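Local coordinates for protein gamma-D-glutamyl-L-lysine dipeptidyl-peptidase (Bacillus cereus ATCC 10987, PDB 3H41) that probably cleaves the gamma-D-glutamyl-L-lysine bond of murein peptides as an NlpC/P60 cysteine peptidase, releasing L-Ala-gamma-D-Glu during cell wall degradation, at residues V70-K75 / K103-N108. Sequence-based numbering, arbitrary orientation.
Sequences VTVVDK and KQLTYN
Leu105 reaches across to Val70 and Val72 and makes the whole of this contact, which is purely apolar. From CA its bond to CB already heads toward strand 69-76. The next bond sets CG beside the backbone N and anti to the carbonyl carbon (chi1 -70°), and from there the two methyls part. CD1 of Leu105 continues outward and meets CG2 of Val72 at 3.8 Å, the two side chains reaching tip to tip. CD2 of Leu105 branches off to CG2 of Val70, also 3.8 Å away, and here the side chains cross at a slant. One leucine fork thus spans two valines that lie two residues apart on the same face of the strand. The backbones stay well separated, with 8.9 Å between CA of Val70 and CA of Leu105, because strand 8-11 runs between them in the sheet; the backbone of Ala9 bonds to that of Val70, and Ser7, just ahead of the strand, to that of Val72. Ile11 touches both Val70 and Leu105, while Val80 touches Val72 and Leu105, and Met100 also packs on the leucine. This apolar packing across a five-stranded antiparallel sheet is consistent with the core of a small SH3-like barrel, the fold expected of this domain.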
ATOM      1  N   VAL A  70     -12.411  -5.488   4.696  1.00 13.41           N
ATOM      2  CA  VAL A  70     -12.387  -6.609   3.803  1.00 15.30           C
ATOM      3  C   VAL A  70     -13.745  -7.339   3.871  1.00 18.17           C
ATOM      4  O   VAL A  70     -14.458  -7.236   4.877  1.00 18.14           O
ATOM      5  CB  VAL A  70     -11.238  -7.631   4.143  1.00 15.77           C
ATOM      6  CG1 VAL A  70      -9.848  -6.912   4.233  1.00 11.65           C
ATOM      7  CG2 VAL A  70     -11.542  -8.447   5.402  1.00 14.85           C
ATOM      8  N   THR A  71     -14.054  -8.076   2.804  1.00 17.00           N
ATOM      9  CA  THR A  71     -15.148  -9.045   2.814  1.00 15.36           C
ATOM     10  C   THR A  71     -14.557 -10.453   2.946  1.00 15.36           C
ATOM     11  O   THR A  71     -13.743 -10.847   2.111  1.00 18.04           O
ATOM     12  CB  THR A  71     -15.996  -8.958   1.522  1.00 14.60           C
ATOM     13  OG1 THR A  71     -16.483  -7.614   1.349  1.00 17.57           O
ATOM     14  CG2 THR A  71     -17.190 -10.049   1.532  1.00 14.57           C
ATOM     15  N   VAL A  72     -14.946 -11.188   3.984  1.00 17.62           N
ATOM     16  CA  VAL A  72     -14.476 -12.560   4.181  1.00 16.33           C
ATOM     17  C   VAL A  72     -15.345 -13.477   3.323  1.00 19.75           C
ATOM     18  O   VAL A  72     -16.587 -13.486   3.473  1.00 17.94           O
ATOM     19  CB  VAL A  72     -14.455 -12.993   5.668  1.00 15.92           C
ATOM     20  CG1 VAL A  72     -13.839 -14.377   5.828  1.00 13.73           C
ATOM     21  CG2 VAL A  72     -13.719 -11.972   6.538  1.00 14.02           C
ATOM     22  N   VAL A  73     -14.707 -14.207   2.403  1.00 18.27           N
ATOM     23  CA  VAL A  73     -15.424 -15.073   1.451  1.00 20.80           C
ATOM     24  C   VAL A  73     -15.201 -16.594   1.582  1.00 23.43           C
ATOM     25  O   VAL A  73     -15.979 -17.377   1.033  1.00 24.88           O
ATOM     26  CB  VAL A  73     -15.142 -14.640  -0.017  1.00 23.23           C
ATOM     27  CG1 VAL A  73     -15.643 -13.180  -0.274  1.00 19.25           C
ATOM     28  CG2 VAL A  73     -13.673 -14.802  -0.372  1.00 23.76           C
ATOM     29  N   ASP A  74     -14.152 -17.026   2.284  1.00 20.83           N
ATOM     30  CA  ASP A  74     -13.869 -18.462   2.443  1.00 20.89           C
ATOM     31  C   ASP A  74     -12.997 -18.615   3.655  1.00 21.96           C
ATOM     32  O   ASP A  74     -12.409 -17.620   4.117  1.00 20.02           O
ATOM     33  CB  ASP A  74     -13.163 -19.023   1.197  1.00 20.41           C
ATOM     34  CG  ASP A  74     -13.349 -20.543   1.019  1.00 30.11           C
ATOM     35  OD1 ASP A  74     -13.860 -21.234   1.932  1.00 28.02           O
ATOM     36  OD2 ASP A  74     -12.970 -21.036  -0.060  1.00 34.11           O
ATOM     37  N   LYS A  75     -12.938 -19.832   4.200  1.00 20.17           N
ATOM     38  CA  LYS A  75     -12.126 -20.140   5.372  1.00 18.71           C
ATOM     39  C   LYS A  75     -11.612 -21.563   5.260  1.00 20.70           C
ATOM     40  O   LYS A  75     -12.392 -22.475   5.006  1.00 21.33           O
ATOM     41  CB  LYS A  75     -12.913 -19.993   6.687  1.00 19.25           C
ATOM     42  CG  LYS A  75     -12.171 -20.477   7.934  1.00 25.32           C
ATOM     43  CD  LYS A  75     -12.866 -20.037   9.230  1.00 28.84           C
ATOM     44  CE  LYS A  75     -12.272 -20.707  10.456  1.00 33.34           C
ATOM     45  NZ  LYS A  75     -12.560 -19.931  11.695  1.00 36.91           N
ATOM     46  N   LYS A 103      -6.511 -14.550  12.386  1.00 14.03           N
ATOM     47  CA  LYS A 103      -6.107 -13.838  13.577  1.00 18.68           C
ATOM     48  C   LYS A 103      -5.608 -12.424  13.337  1.00 18.15           C
ATOM     49  O   LYS A 103      -5.419 -11.686  14.310  1.00 15.22           O
ATOM     50  CB  LYS A 103      -5.040 -14.609  14.359  1.00 16.42           C
ATOM     51  CG  LYS A 103      -3.706 -14.807  13.640  1.00 28.62           C
ATOM     52  CD  LYS A 103      -2.824 -15.759  14.438  1.00 38.15           C
ATOM     53  CE  LYS A 103      -1.443 -15.908  13.851  1.00 39.23           C
ATOM     54  NZ  LYS A 103      -0.611 -16.900  14.628  1.00 39.75           N
ATOM     55  N   GLN A 104      -5.435 -12.058  12.066  1.00 14.33           N
ATOM     56  CA  GLN A 104      -5.068 -10.698  11.689  1.00 15.53           C
ATOM     57  C   GLN A 104      -6.266  -9.807  11.357  1.00 14.61           C
ATOM     58  O   GLN A 104      -6.075  -8.674  10.914  1.00 15.48           O
ATOM     59  CB  GLN A 104      -4.090 -10.731  10.507  1.00 11.53           C
ATOM     60  CG  GLN A 104      -2.706 -11.236  10.916  1.00 11.35           C
ATOM     61  CD  GLN A 104      -1.721 -11.107   9.770  1.00 10.76           C
ATOM     62  OE1 GLN A 104      -2.118 -11.191   8.613  1.00 15.24           O
ATOM     63  NE2 GLN A 104      -0.445 -10.899  10.089  1.00  9.99           N
ATOM     64  N   LEU A 105      -7.481 -10.325  11.581  1.00 15.07           N
ATOM     65  CA  LEU A 105      -8.737  -9.602  11.306  1.00 13.17           C
ATOM     66  C   LEU A 105      -9.421  -9.327  12.638  1.00 15.50           C
ATOM     67  O   LEU A 105      -9.202 -10.036  13.624  1.00 15.03           O
ATOM     68  CB  LEU A 105      -9.679 -10.435  10.438  1.00 15.75           C
ATOM     69  CG  LEU A 105      -9.284 -10.662   8.996  1.00 17.65           C
ATOM     70  CD1 LEU A 105     -10.338 -11.545   8.325  1.00 19.63           C
ATOM     71  CD2 LEU A 105      -9.097  -9.330   8.235  1.00 15.27           C
ATOM     72  N   THR A 106     -10.244  -8.279  12.673  1.00 17.30           N
ATOM     73  CA  THR A 106     -11.066  -8.045  13.832  1.00 18.88           C
ATOM     74  C   THR A 106     -12.408  -7.465  13.374  1.00 18.59           C
ATOM     75  O   THR A 106     -12.636  -7.189  12.174  1.00 15.52           O
ATOM     76  CB  THR A 106     -10.360  -7.110  14.840  1.00 18.91           C
ATOM     77  OG1 THR A 106     -11.110  -7.084  16.059  1.00 28.47           O
ATOM     78  CG2 THR A 106     -10.202  -5.718  14.295  1.00 22.55           C
ATOM     79  N   TYR A 107     -13.318  -7.311  14.333  1.00 19.70           N
ATOM     80  CA  TYR A 107     -14.559  -6.568  14.076  1.00 18.57           C
ATOM     81  C   TYR A 107     -14.950  -5.874  15.368  1.00 18.80           C
ATOM     82  O   TYR A 107     -15.020  -6.514  16.405  1.00 21.12           O
ATOM     83  CB  TYR A 107     -15.705  -7.489  13.632  1.00 17.45           C
ATOM     84  CG  TYR A 107     -16.964  -6.695  13.264  1.00 15.77           C
ATOM     85  CD1 TYR A 107     -17.882  -6.304  14.250  1.00 26.37           C
ATOM     86  CD2 TYR A 107     -17.176  -6.256  11.973  1.00 23.42           C
ATOM     87  CE1 TYR A 107     -19.016  -5.558  13.927  1.00 20.63           C
ATOM     88  CE2 TYR A 107     -18.295  -5.497  11.638  1.00 23.15           C
ATOM     89  CZ  TYR A 107     -19.203  -5.150  12.620  1.00 28.05           C
ATOM     90  OH  TYR A 107     -20.308  -4.392  12.292  1.00 26.96           O
ATOM     91  N   ASN A 108     -15.160  -4.571  15.311  1.00 18.06           N
ATOM     92  CA  ASN A 108     -15.673  -3.818  16.448  1.00 21.09           C
ATOM     93  C   ASN A 108     -16.783  -2.909  15.927  1.00 20.46           C
ATOM     94  O   ASN A 108     -16.590  -2.171  14.955  1.00 20.28           O
ATOM     95  CB  ASN A 108     -14.540  -3.026  17.091  1.00 18.22           C
ATOM     96  CG  ASN A 108     -14.999  -2.182  18.250  1.00 17.04           C
ATOM     97  OD1 ASN A 108     -15.315  -1.019  18.057  1.00 24.94           O
ATOM     98  ND2 ASN A 108     -14.964  -2.726  19.455  1.00 24.30           N
TER